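Local coordinates for carbon monoxide oxidation system transcription regulator CooA-1 (Carboxydothermus hydrogenoformans, PDB 2FMY), which probably senses carbon monoxide at a bound heme and, in response, binds DNA as a CRP-family transcription activator, at residues G75-T80 with S113-K118; V51-V56 with D91-Y96; E18-V23 with V107-F112; T43-V48 with Y96-N101. One frame throughout, in Å; residues are numbered along the deposited sequence.

Read from the N terminus, the loop at 18-23 comes first, and contact 3 closes the widest loop by pairing it with 107-112 at the junction of helices 99-108 and 111-135. Inside that loop lies contact 4, joining 43-48 to 96-101, and inside contact 4 lies contact 2, joining 51-56 to 91-96; these two zip the same strands, 47-53 and 92-98, at opposite ends and share Y96. Contact 1, 75-80 with 113-118, crosses all three, tying edge strand 77-79 to helix 111-135. Contacts 1 and 4 both touch the heme, and backbone bonds link V51 to G75 and D76.

Contact 1. Residues G75-T80 with S113-K118; sequences GDIFCT and SLNMVK. With HEM (protoporphyrin IX containing Fe), chain E.
N115 of helix 111-135 reaches across to D76, just before strand 77-79, and I77, its first residue, fastening the long helix of the CRP-like fold to the edge of the heme-binding beta domain. With CG swung anti to the backbone N (chi1 174°), the side chain leaves the helix directly toward the strand. From CB the chain passes to CG, which lies 3.5 Å from G75 O, and there the amide divides its work. OD1 accepts from I77 N at 2.9 Å, while ND2 donates to D76 OD1 at 3.1 Å, a nearly straight bond that lies close to the amide plane. Both amide ends thus grip neighbouring residues, which should fix the flip of the group. One turn on, K118 bends back at its last two torsions to form a salt bridge with D76, whose OD2 also accepts from E73 N. On the heme side, I77 CG2 rests 3.9 Å from M116 CG and 3.4 Å from the methyl CMC of the heme, and M116 CE approaches the same methyl. D76 OD1 takes two donors, N115 ND2 on its anti lone pair and K118 NZ at 2.7 Å on the syn side, 24° out of the carboxylate plane.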
# COMPACT_ATOMS: atom_id res chain seq x y z
N GLY A 75 14.11 -0.19 -15.58
CA GLY A 75 14.45 -1.32 -14.71
C GLY A 75 13.36 -1.70 -13.73
O GLY A 75 13.45 -2.73 -13.06
N ASP A 76 12.31 -0.89 -13.66
CA ASP A 76 11.21 -1.15 -12.74
C ASP A 76 10.12 -2.03 -13.33
O ASP A 76 9.75 -1.89 -14.49
CB ASP A 76 10.58 0.17 -12.24
CG ASP A 76 11.45 0.88 -11.22
OD1 ASP A 76 12.29 0.24 -10.55
OD2 ASP A 76 11.30 2.11 -11.10
N ILE A 77 9.60 -2.92 -12.49
CA ILE A 77 8.53 -3.86 -12.83
C ILE A 77 7.18 -3.33 -12.33
O ILE A 77 7.08 -2.76 -11.25
CB ILE A 77 8.77 -5.25 -12.16
CG1 ILE A 77 10.02 -5.95 -12.73
CG2 ILE A 77 7.57 -6.16 -12.29
CD1 ILE A 77 9.87 -6.50 -14.16
N PHE A 78 6.14 -3.50 -13.14
CA PHE A 78 4.77 -3.34 -12.67
C PHE A 78 3.85 -4.28 -13.45
O PHE A 78 4.33 -5.13 -14.19
CB PHE A 78 4.31 -1.86 -12.71
CG PHE A 78 3.25 -1.54 -11.68
CD1 PHE A 78 3.50 -1.74 -10.32
CD2 PHE A 78 2.00 -1.06 -12.07
CE1 PHE A 78 2.51 -1.48 -9.38
CE2 PHE A 78 1.02 -0.80 -11.14
CZ PHE A 78 1.27 -1.00 -9.79
N CYS A 79 2.55 -4.15 -13.25
CA CYS A 79 1.58 -5.06 -13.87
C CYS A 79 0.31 -4.34 -14.28
O CYS A 79 0.14 -3.14 -14.03
CB CYS A 79 1.23 -6.18 -12.90
SG CYS A 79 0.24 -5.61 -11.51
N THR A 80 -0.59 -5.08 -14.91
CA THR A 80 -1.83 -4.52 -15.41
C THR A 80 -3.04 -4.95 -14.59
O THR A 80 -4.16 -4.73 -15.01
CB THR A 80 -2.06 -4.91 -16.90
OG1 THR A 80 -2.34 -6.31 -16.99
CG2 THR A 80 -0.84 -4.59 -17.75
N SER A 113 11.92 -10.32 -8.05
CA SER A 113 11.18 -10.09 -6.81
C SER A 113 11.83 -9.00 -5.94
O SER A 113 11.13 -8.29 -5.22
CB SER A 113 10.99 -11.38 -6.01
OG SER A 113 12.25 -11.87 -5.60
N LEU A 114 13.16 -8.86 -6.01
CA LEU A 114 13.83 -7.79 -5.28
C LEU A 114 13.43 -6.40 -5.79
O LEU A 114 13.30 -5.47 -5.00
CB LEU A 114 15.37 -7.94 -5.29
CG LEU A 114 15.95 -9.14 -4.53
CD1 LEU A 114 17.46 -9.24 -4.76
CD2 LEU A 114 15.61 -9.10 -3.03
N ASN A 115 13.25 -6.28 -7.11
CA ASN A 115 12.80 -5.02 -7.71
C ASN A 115 11.35 -4.74 -7.37
O ASN A 115 10.97 -3.60 -7.16
CB ASN A 115 12.97 -4.98 -9.23
CG ASN A 115 12.36 -3.71 -9.84
OD1 ASN A 115 11.20 -3.71 -10.26
ND2 ASN A 115 13.12 -2.62 -9.83
N MET A 116 10.55 -5.81 -7.33
CA MET A 116 9.16 -5.71 -6.96
C MET A 116 8.97 -5.18 -5.54
O MET A 116 8.10 -4.34 -5.31
CB MET A 116 8.48 -7.07 -7.15
CG MET A 116 8.18 -7.38 -8.60
SD MET A 116 7.69 -9.10 -8.83
CE MET A 116 6.07 -9.11 -8.09
N VAL A 117 9.81 -5.64 -4.62
CA VAL A 117 9.82 -5.17 -3.22
C VAL A 117 10.07 -3.66 -3.13
O VAL A 117 9.37 -2.95 -2.41
CB VAL A 117 10.89 -5.95 -2.40
CG1 VAL A 117 11.28 -5.20 -1.15
CG2 VAL A 117 10.39 -7.37 -2.07
N LYS A 118 11.09 -3.18 -3.86
CA LYS A 118 11.41 -1.75 -3.99
C LYS A 118 10.23 -0.92 -4.55
O LYS A 118 9.86 0.11 -3.97
CB LYS A 118 12.65 -1.59 -4.89
CG LYS A 118 13.07 -0.16 -5.17
CD LYS A 118 14.21 -0.09 -6.18
CE LYS A 118 13.70 -0.21 -7.62
NZ LYS A 118 13.04 1.04 -8.12
CHA HEM E . -3.04 -8.27 -7.01
CHB HEM E . -1.11 -12.43 -8.59
CHC HEM E . 2.73 -9.96 -10.28
CHD HEM E . 1.25 -6.03 -7.84
C1A HEM E . -2.89 -9.61 -7.34
C2A HEM E . -3.90 -10.65 -7.21
C3A HEM E . -3.37 -11.81 -7.64
C4A HEM E . -2.01 -11.53 -8.07
CMA HEM E . -4.10 -13.19 -7.69
CAA HEM E . -5.32 -10.44 -6.63
CBA HEM E . -5.20 -10.76 -5.14
CGA HEM E . -6.54 -10.87 -4.44
O1A HEM E . -7.39 -11.71 -4.84
O2A HEM E . -6.75 -10.10 -3.47
C1B HEM E . 0.12 -12.14 -9.15
C2B HEM E . 1.07 -13.10 -9.65
C3B HEM E . 2.13 -12.42 -10.12
C4B HEM E . 1.89 -11.00 -9.93
CMB HEM E . 0.83 -14.63 -9.62
CAB HEM E . 3.42 -13.00 -10.75
CBB HEM E . 3.44 -14.15 -11.41
C1C HEM E . 2.67 -8.67 -9.81
C2C HEM E . 3.58 -7.57 -10.11
C3C HEM E . 3.17 -6.48 -9.43
C4C HEM E . 1.99 -6.85 -8.67
CMC HEM E . 4.79 -7.65 -11.07
CAC HEM E . 3.80 -5.07 -9.42
CBC HEM E . 5.04 -4.89 -8.94
C1D HEM E . -0.05 -6.22 -7.42
C2D HEM E . -0.90 -5.24 -6.76
C3D HEM E . -2.23 -5.95 -6.49
C4D HEM E . -2.07 -7.28 -7.03
CMD HEM E . -0.53 -3.79 -6.38
CAD HEM E . -3.48 -5.35 -5.83
CBD HEM E . -4.19 -4.62 -6.95
CGD HEM E . -5.36 -3.81 -6.47
O1D HEM E . -5.83 -2.93 -7.23
O2D HEM E . -5.84 -4.04 -5.33
NA HEM E . -1.76 -10.19 -7.87
NB HEM E . 0.65 -10.87 -9.34
NC HEM E . 1.72 -8.18 -8.94
ND HEM E . -0.79 -7.40 -7.55
FE HEM E . -0.10 -9.08 -8.46

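Contact 2. Residues V51-V56 with D91-Y96; sequences VKSGRV and DTTILY
V51 pairs with I94 where strand 47-53 runs antiparallel to strand 92-98, a non-hydrogen-bonded pair with both side chains on one face of the sheet; V51 CG1 comes within 4.4 Å of T92 CG2. At K52 the regular pairing is interrupted. Its N donates to T93 O at 2.8 Å, and S53 N donates to the same oxygen at 3.2 Å, so two successive amides converge on one carbonyl. Both donors lie in the carbonyl plane of T93. The K52 side chain starts out alongside T93, pointing the same way, with CB and CD each 4.0 Å from T93 CG2; its NZ continues to a salt bridge with E29 of strand 28-32, on the far side of strand 92-98. S53 returns the bond, its O accepting from T93 N at 2.9 Å. Turned between N and the carbonyl carbon (chi1 63°), S53 OG stands 3.4 Å from T93 CB and shares a water with D91 O, which receives a hydrogen bond from that water. G54, at phi 101°, brings its CA to 3.7 Å from D91 O and near T92 OG1. Beyond R55, V56 CG2 meets T92 CG2 at 3.6 Å, the two side chains crossing at about a right angle, while T92 OG1 turns to E90 O. With K52 and S53 both facing T93, this is a classic beta bulge, set where the chain passes from one sheet of the cyclic-nucleotide-binding-type beta domain into strand 55-61 of the other.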
# COMPACT_ATOMS: atom_id res chain seq x y z
N VAL A 51 9.94 -1.43 -17.46
CA VAL A 51 10.29 -0.20 -18.17
C VAL A 51 11.70 -0.38 -18.69
O VAL A 51 12.63 -0.57 -17.90
CB VAL A 51 10.22 1.06 -17.27
CG1 VAL A 51 10.65 2.31 -18.05
CG2 VAL A 51 8.82 1.23 -16.67
N LYS A 52 11.84 -0.36 -20.01
CA LYS A 52 13.17 -0.45 -20.63
C LYS A 52 13.77 0.94 -20.68
O LYS A 52 14.96 1.12 -20.40
CB LYS A 52 13.10 -1.05 -22.04
CG LYS A 52 14.48 -1.36 -22.66
CD LYS A 52 14.36 -1.99 -24.04
CE LYS A 52 15.64 -1.74 -24.84
NZ LYS A 52 15.61 -2.43 -26.16
N SER A 53 12.95 1.92 -21.06
CA SER A 53 13.37 3.30 -21.10
C SER A 53 12.18 4.23 -20.93
O SER A 53 11.05 3.89 -21.28
CB SER A 53 14.10 3.60 -22.42
OG SER A 53 13.22 3.44 -23.51
N GLY A 54 12.44 5.41 -20.38
CA GLY A 54 11.39 6.37 -20.13
C GLY A 54 10.99 6.36 -18.68
O GLY A 54 11.74 5.88 -17.83
N ARG A 55 9.82 6.91 -18.40
CA ARG A 55 9.30 7.00 -17.05
C ARG A 55 7.79 6.89 -17.12
O ARG A 55 7.14 7.47 -18.01
CB ARG A 55 9.71 8.33 -16.37
CG ARG A 55 11.17 8.37 -15.88
CD ARG A 55 11.62 9.76 -15.37
NE ARG A 55 10.75 10.28 -14.31
CZ ARG A 55 11.15 11.06 -13.30
NH1 ARG A 55 12.43 11.42 -13.19
NH2 ARG A 55 10.28 11.48 -12.39
N VAL A 56 7.23 6.16 -16.17
CA VAL A 56 5.82 5.81 -16.19
C VAL A 56 5.20 6.17 -14.85
O VAL A 56 5.72 5.81 -13.79
CB VAL A 56 5.64 4.29 -16.52
CG1 VAL A 56 4.25 3.81 -16.18
CG2 VAL A 56 5.94 4.02 -18.00
N ASP A 91 8.42 9.68 -23.76
CA ASP A 91 8.50 8.57 -24.71
C ASP A 91 9.10 7.35 -23.99
O ASP A 91 10.21 7.42 -23.46
CB ASP A 91 9.33 8.95 -25.95
CG ASP A 91 8.64 10.00 -26.82
OD1 ASP A 91 7.47 10.35 -26.57
OD2 ASP A 91 9.30 10.49 -27.78
N THR A 92 8.34 6.26 -23.97
CA THR A 92 8.66 5.11 -23.12
C THR A 92 8.67 3.83 -23.96
O THR A 92 7.90 3.69 -24.91
CB THR A 92 7.62 4.99 -21.98
OG1 THR A 92 7.66 6.17 -21.18
CG2 THR A 92 7.88 3.79 -21.08
N THR A 93 9.58 2.93 -23.61
CA THR A 93 9.62 1.58 -24.17
C THR A 93 9.48 0.60 -23.03
O THR A 93 10.25 0.64 -22.07
CB THR A 93 10.95 1.31 -24.93
OG1 THR A 93 11.04 2.15 -26.08
CG2 THR A 93 11.03 -0.13 -25.39
N ILE A 94 8.48 -0.28 -23.12
CA ILE A 94 8.31 -1.32 -22.12
C ILE A 94 8.55 -2.71 -22.72
O ILE A 94 8.45 -2.89 -23.94
CB ILE A 94 6.90 -1.28 -21.42
CG1 ILE A 94 5.80 -1.78 -22.37
CG2 ILE A 94 6.62 0.10 -20.83
CD1 ILE A 94 4.45 -1.99 -21.74
N LEU A 95 8.90 -3.65 -21.84
CA LEU A 95 9.00 -5.06 -22.14
C LEU A 95 7.91 -5.75 -21.35
O LEU A 95 7.87 -5.64 -20.12
CB LEU A 95 10.37 -5.59 -21.68
CG LEU A 95 11.62 -5.20 -22.47
CD1 LEU A 95 12.88 -5.31 -21.61
CD2 LEU A 95 11.74 -6.05 -23.73
N TYR A 96 7.00 -6.44 -22.04
CA TYR A 96 5.83 -7.04 -21.39
C TYR A 96 5.71 -8.53 -21.71
O TYR A 96 6.04 -8.97 -22.81
CB TYR A 96 4.54 -6.31 -21.79
CG TYR A 96 4.12 -6.47 -23.25
CD1 TYR A 96 3.17 -7.44 -23.63
CD2 TYR A 96 4.66 -5.66 -24.25
CE1 TYR A 96 2.78 -7.58 -24.99
CE2 TYR A 96 4.29 -5.80 -25.59
CZ TYR A 96 3.35 -6.76 -25.95
OH TYR A 96 2.99 -6.86 -27.28
O HOH W 1 12.21 6.00 -24.58

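Contact 3. Residues E18-V23 with V107-F112; sequences EEYSGV and VEFPAF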
# COMPACT_ATOMS: atom_id res chain seq x y z
N GLU A 18 24.83 -13.90 -18.06
CA GLU A 18 24.72 -15.29 -18.52
C GLU A 18 23.66 -16.11 -17.79
O GLU A 18 22.93 -16.88 -18.42
CB GLU A 18 26.08 -16.00 -18.42
CG GLU A 18 27.11 -15.53 -19.44
CD GLU A 18 26.54 -15.45 -20.84
OE1 GLU A 18 26.49 -14.34 -21.41
OE2 GLU A 18 26.11 -16.50 -21.36
N GLU A 19 23.58 -15.95 -16.47
CA GLU A 19 22.67 -16.71 -15.63
C GLU A 19 21.20 -16.46 -16.02
O GLU A 19 20.34 -17.31 -15.79
CB GLU A 19 22.90 -16.32 -14.16
CG GLU A 19 22.18 -17.21 -13.14
CD GLU A 19 22.48 -16.83 -11.69
OE1 GLU A 19 23.15 -17.63 -10.99
OE2 GLU A 19 22.07 -15.72 -11.27
N TYR A 20 20.95 -15.30 -16.61
CA TYR A 20 19.63 -14.87 -17.03
C TYR A 20 19.39 -15.03 -18.54
O TYR A 20 18.49 -14.41 -19.08
CB TYR A 20 19.41 -13.40 -16.62
CG TYR A 20 19.02 -13.20 -15.17
CD1 TYR A 20 19.86 -13.64 -14.14
CD2 TYR A 20 17.82 -12.58 -14.82
CE1 TYR A 20 19.53 -13.47 -12.81
CE2 TYR A 20 17.47 -12.40 -13.48
CZ TYR A 20 18.33 -12.86 -12.49
OH TYR A 20 18.02 -12.70 -11.16
N SER A 21 20.21 -15.85 -19.21
CA SER A 21 20.02 -16.09 -20.65
C SER A 21 18.62 -16.65 -20.89
O SER A 21 18.12 -17.42 -20.07
CB SER A 21 21.07 -17.07 -21.20
OG SER A 21 22.38 -16.59 -20.99
N GLY A 22 18.00 -16.23 -21.99
CA GLY A 22 16.65 -16.71 -22.33
C GLY A 22 15.47 -15.93 -21.76
O GLY A 22 14.37 -15.98 -22.31
N VAL A 23 15.68 -15.21 -20.66
CA VAL A 23 14.58 -14.50 -19.99
C VAL A 23 14.03 -13.34 -20.83
O VAL A 23 12.81 -13.18 -20.95
CB VAL A 23 14.98 -13.99 -18.58
CG1 VAL A 23 13.80 -13.26 -17.91
CG2 VAL A 23 15.43 -15.14 -17.73
N VAL A 107 9.87 -16.86 -9.84
CA VAL A 107 10.27 -17.92 -8.92
C VAL A 107 11.73 -18.39 -9.09
O VAL A 107 12.34 -18.87 -8.13
CB VAL A 107 9.27 -19.10 -9.02
CG1 VAL A 107 9.81 -20.36 -8.37
CG2 VAL A 107 7.93 -18.70 -8.40
N GLU A 108 12.28 -18.26 -10.29
CA GLU A 108 13.60 -18.81 -10.58
C GLU A 108 14.71 -17.76 -10.66
O GLU A 108 15.89 -18.06 -10.42
CB GLU A 108 13.56 -19.61 -11.88
CG GLU A 108 14.85 -20.36 -12.19
CD GLU A 108 14.76 -21.23 -13.42
OE1 GLU A 108 13.66 -21.32 -14.03
OE2 GLU A 108 15.80 -21.84 -13.76
N PHE A 109 14.34 -16.53 -10.99
CA PHE A 109 15.29 -15.45 -11.23
C PHE A 109 15.07 -14.35 -10.19
O PHE A 109 14.21 -13.49 -10.36
CB PHE A 109 15.13 -14.93 -12.67
CG PHE A 109 15.43 -15.97 -13.73
CD1 PHE A 109 16.73 -16.25 -14.10
CD2 PHE A 109 14.39 -16.67 -14.34
CE1 PHE A 109 17.02 -17.22 -15.07
CE2 PHE A 109 14.66 -17.64 -15.32
CZ PHE A 109 15.99 -17.91 -15.69
N PRO A 110 15.86 -14.39 -9.09
CA PRO A 110 15.62 -13.60 -7.86
C PRO A 110 15.62 -12.08 -8.00
O PRO A 110 15.01 -11.40 -7.18
CB PRO A 110 16.76 -14.03 -6.93
CG PRO A 110 17.23 -15.35 -7.48
CD PRO A 110 17.08 -15.22 -8.95
N ALA A 111 16.30 -11.54 -9.01
CA ALA A 111 16.35 -10.09 -9.19
C ALA A 111 14.97 -9.46 -9.39
O ALA A 111 14.76 -8.31 -9.00
CB ALA A 111 17.27 -9.71 -10.34
N PHE A 112 14.05 -10.20 -10.00
CA PHE A 112 12.71 -9.67 -10.27
C PHE A 112 11.95 -9.37 -8.97
O PHE A 112 11.42 -8.29 -8.81
CB PHE A 112 11.89 -10.58 -11.19
CG PHE A 112 12.34 -10.55 -12.64
CD1 PHE A 112 13.30 -11.44 -13.10
CD2 PHE A 112 11.79 -9.63 -13.53
CE1 PHE A 112 13.72 -11.41 -14.44
CE2 PHE A 112 12.20 -9.60 -14.88
CZ PHE A 112 13.17 -10.50 -15.33
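F109 meets both V23 and Y20 at the apolar centre. V23 CG2 sits over the middle of one face of the F109 ring in a CH-pi contact, 3.5 Å from the centroid, while E108 CG lies over the rim of the opposite face. The ring edge is turned to Y20 in an edge-to-face pair: F109 CD1 stands 3.8 Å above the plane of the Y20 ring, over its centre, with the planes 54° apart. F109 CB adds a 3.5 Å contact with Y20 CE2. The other methyl of V23, CG1, packs at 3.8 Å against F112 CZ, and F112 CE1 meets the edge of the Y20 ring. F109 is where the chain leaves helix 99-108, and the loop between helix 11-14 and strand 28-32 covers the junction between that helix and helix 111-135, the long helix of the CRP-like fold. Helix 11-14 adds to this cover, with V14 against Y20 and L11 against F112. Farther out, E19 O lies in the plane of the F109 ring, 3.4 Å from CE1 at its edge. The Y20 side chain, with CG beside the backbone N (chi1 -80°), extends past F109 to the beginning of helix 111-135. There Y20 OH nestles 3.2 Å from A111 CB and accepts a hydrogen bond from A111 N at 3.0 Å, with an N-H...O angle of 160°.

Contact 4. Residues T43-V48 with Y96-N101; sequences TERNLV and YTDIRN. With HEM (protoporphyrin IX containing Fe), chain E.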
# COMPACT_ATOMS: atom_id res chain seq x y z
N THR A 43 -6.96 -4.12 -16.94
CA THR A 43 -7.22 -4.30 -18.37
C THR A 43 -7.59 -5.75 -18.70
O THR A 43 -7.40 -6.65 -17.87
CB THR A 43 -6.00 -3.85 -19.25
OG1 THR A 43 -4.85 -4.65 -18.95
CG2 THR A 43 -5.66 -2.40 -19.01
N GLU A 44 -8.12 -5.99 -19.89
CA GLU A 44 -8.48 -7.34 -20.32
C GLU A 44 -7.28 -8.29 -20.17
O GLU A 44 -7.39 -9.35 -19.55
CB GLU A 44 -9.04 -7.33 -21.75
CG GLU A 44 -10.29 -6.42 -21.93
CD GLU A 44 -10.95 -6.52 -23.32
OE1 GLU A 44 -10.29 -6.97 -24.30
OE2 GLU A 44 -12.14 -6.15 -23.44
N ARG A 45 -6.12 -7.89 -20.69
CA ARG A 45 -4.91 -8.70 -20.59
C ARG A 45 -4.19 -8.51 -19.26
O ARG A 45 -3.98 -7.38 -18.80
CB ARG A 45 -3.96 -8.45 -21.76
CG ARG A 45 -4.42 -9.09 -23.06
CD ARG A 45 -3.25 -9.48 -23.93
NE ARG A 45 -2.49 -10.60 -23.39
CZ ARG A 45 -1.34 -11.03 -23.89
NH1 ARG A 45 -0.81 -10.44 -24.96
NH2 ARG A 45 -0.71 -12.05 -23.32
N ASN A 46 -3.84 -9.63 -18.64
CA ASN A 46 -3.10 -9.62 -17.40
C ASN A 46 -1.60 -9.78 -17.67
O ASN A 46 -1.10 -10.90 -17.90
CB ASN A 46 -3.62 -10.68 -16.44
CG ASN A 46 -3.14 -10.47 -15.02
OD1 ASN A 46 -2.12 -9.80 -14.79
ND2 ASN A 46 -3.85 -11.03 -14.05
N LEU A 47 -0.89 -8.65 -17.65
CA LEU A 47 0.50 -8.59 -18.07
C LEU A 47 1.42 -8.11 -16.96
O LEU A 47 1.00 -7.38 -16.06
CB LEU A 47 0.65 -7.66 -19.30
CG LEU A 47 -0.23 -7.91 -20.52
CD1 LEU A 47 -0.15 -6.75 -21.51
CD2 LEU A 47 0.11 -9.24 -21.20
N VAL A 48 2.67 -8.55 -17.04
CA VAL A 48 3.73 -7.97 -16.25
C VAL A 48 4.68 -7.28 -17.21
O VAL A 48 4.97 -7.80 -18.29
CB VAL A 48 4.44 -9.03 -15.36
CG1 VAL A 48 5.68 -8.42 -14.66
CG2 VAL A 48 3.46 -9.58 -14.32
N TYR A 96 7.00 -6.44 -22.04
CA TYR A 96 5.83 -7.04 -21.39
C TYR A 96 5.71 -8.53 -21.71
O TYR A 96 6.04 -8.97 -22.81
CB TYR A 96 4.54 -6.31 -21.79
CG TYR A 96 4.12 -6.47 -23.25
CD1 TYR A 96 3.17 -7.44 -23.63
CD2 TYR A 96 4.66 -5.66 -24.25
CE1 TYR A 96 2.78 -7.58 -24.99
CE2 TYR A 96 4.29 -5.80 -25.59
CZ TYR A 96 3.35 -6.76 -25.95
OH TYR A 96 2.99 -6.86 -27.28
N THR A 97 5.21 -9.29 -20.74
CA THR A 97 4.91 -10.70 -20.91
C THR A 97 3.61 -11.01 -20.20
O THR A 97 3.22 -10.29 -19.27
CB THR A 97 6.07 -11.60 -20.35
OG1 THR A 97 5.94 -12.94 -20.83
CG2 THR A 97 6.07 -11.60 -18.83
N ASP A 98 2.92 -12.07 -20.62
CA ASP A 98 1.75 -12.54 -19.91
C ASP A 98 2.15 -12.95 -18.50
O ASP A 98 3.22 -13.52 -18.30
CB ASP A 98 1.12 -13.71 -20.65
CG ASP A 98 -0.33 -13.94 -20.26
OD1 ASP A 98 -0.59 -14.49 -19.16
OD2 ASP A 98 -1.23 -13.59 -21.06
N ILE A 99 1.29 -12.68 -17.53
CA ILE A 99 1.52 -13.07 -16.13
C ILE A 99 1.84 -14.58 -15.95
O ILE A 99 2.55 -14.95 -15.01
CB ILE A 99 0.29 -12.66 -15.24
CG1 ILE A 99 0.62 -12.74 -13.75
CG2 ILE A 99 -0.98 -13.49 -15.61
CD1 ILE A 99 -0.55 -12.42 -12.84
N ARG A 100 1.32 -15.43 -16.84
CA ARG A 100 1.49 -16.88 -16.71
C ARG A 100 2.93 -17.31 -17.00
O ARG A 100 3.42 -18.27 -16.43
CB ARG A 100 0.49 -17.63 -17.58
CG ARG A 100 -0.96 -17.53 -17.09
CD ARG A 100 -1.95 -17.94 -18.17
NE ARG A 100 -2.29 -16.83 -19.07
CZ ARG A 100 -3.11 -16.94 -20.12
NH1 ARG A 100 -3.65 -18.11 -20.45
NH2 ARG A 100 -3.37 -15.88 -20.87
N ASN A 101 3.58 -16.57 -17.90
CA ASN A 101 5.03 -16.68 -18.13
C ASN A 101 5.86 -16.05 -17.01
O ASN A 101 6.91 -16.57 -16.64
CB ASN A 101 5.41 -16.06 -19.49
CG ASN A 101 4.93 -16.89 -20.67
OD1 ASN A 101 4.94 -18.12 -20.63
ND2 ASN A 101 4.49 -16.22 -21.74
CHA HEM E . -3.04 -8.27 -7.01
CHB HEM E . -1.11 -12.43 -8.59
CHC HEM E . 2.73 -9.96 -10.28
CHD HEM E . 1.25 -6.03 -7.84
C1A HEM E . -2.89 -9.61 -7.34
C2A HEM E . -3.90 -10.65 -7.21
C3A HEM E . -3.37 -11.81 -7.64
C4A HEM E . -2.01 -11.53 -8.07
CMA HEM E . -4.10 -13.19 -7.69
CAA HEM E . -5.32 -10.44 -6.63
CBA HEM E . -5.20 -10.76 -5.14
CGA HEM E . -6.54 -10.87 -4.44
O1A HEM E . -7.39 -11.71 -4.84
O2A HEM E . -6.75 -10.10 -3.47
C1B HEM E . 0.12 -12.14 -9.15
C2B HEM E . 1.07 -13.10 -9.65
C3B HEM E . 2.13 -12.42 -10.12
C4B HEM E . 1.89 -11.00 -9.93
CMB HEM E . 0.83 -14.63 -9.62
CAB HEM E . 3.42 -13.00 -10.75
CBB HEM E . 3.44 -14.15 -11.41
C1C HEM E . 2.67 -8.67 -9.81
C2C HEM E . 3.58 -7.57 -10.11
C3C HEM E . 3.17 -6.48 -9.43
C4C HEM E . 1.99 -6.85 -8.67
CMC HEM E . 4.79 -7.65 -11.07
CAC HEM E . 3.80 -5.07 -9.42
CBC HEM E . 5.04 -4.89 -8.94
C1D HEM E . -0.05 -6.22 -7.42
C2D HEM E . -0.90 -5.24 -6.76
C3D HEM E . -2.23 -5.95 -6.49
C4D HEM E . -2.07 -7.28 -7.03
CMD HEM E . -0.53 -3.79 -6.38
CAD HEM E . -3.48 -5.35 -5.83
CBD HEM E . -4.19 -4.62 -6.95
CGD HEM E . -5.36 -3.81 -6.47
O1D HEM E . -5.83 -2.93 -7.23
O2D HEM E . -5.84 -4.04 -5.33
NA HEM E . -1.76 -10.19 -7.87
NB HEM E . 0.65 -10.87 -9.34
NC HEM E . 1.72 -8.18 -8.94
ND HEM E . -0.79 -7.40 -7.55
FE HEM E . -0.10 -9.08 -8.46
O HOH W 2 -3.79 -12.12 -19.92
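This is an antiparallel strand pairing that passes into a helix N-cap, at the end of the cyclic-nucleotide-binding-type beta domain that borders the heme. V48 and T97 form a hydrogen-bonded pair: V48 N to T97 O and T97 N to V48 O are each 2.9 Å, both donors nearly in line with the carbonyl they meet. L47 is matched with D98 in the adjoining non-hydrogen-bonded pair, their side chains diverging, and L47 CD1 lies 4.0 Å from Y96 CD1, these two side chains running alongside each other. Past the strands, N46 O accepts from I99 N in the first turn of helix 99-108. I99, its CG1 anti to the backbone N (chi1 -166°), spans the N46 side chain and the porphyrin: CD1 lies 3.6 Å from N46 OD1 and equally near C2B of the heme. N46 OD1 is itself held by H81 ND1, while V48 CG1 approaches the heme methyl CMC. On the outer side D98 is the N-cap residue, its OD1 taking R100 N on the anti lone pair. R100 also grips the carboxylate side-on, NE to OD1 and NH2 to OD2, both from above its plane. R45 completes the salt-bridge network from the loop before strand 47-53, and L47 CD2 sits over the centre of its guanidinium, 3.4 Å above the plane. Water joins N46 N to D98 OD2, and that same oxygen receives R45 NH2 at 2.8 Å on its anti lone pair, within 2° of the guanidinium plane.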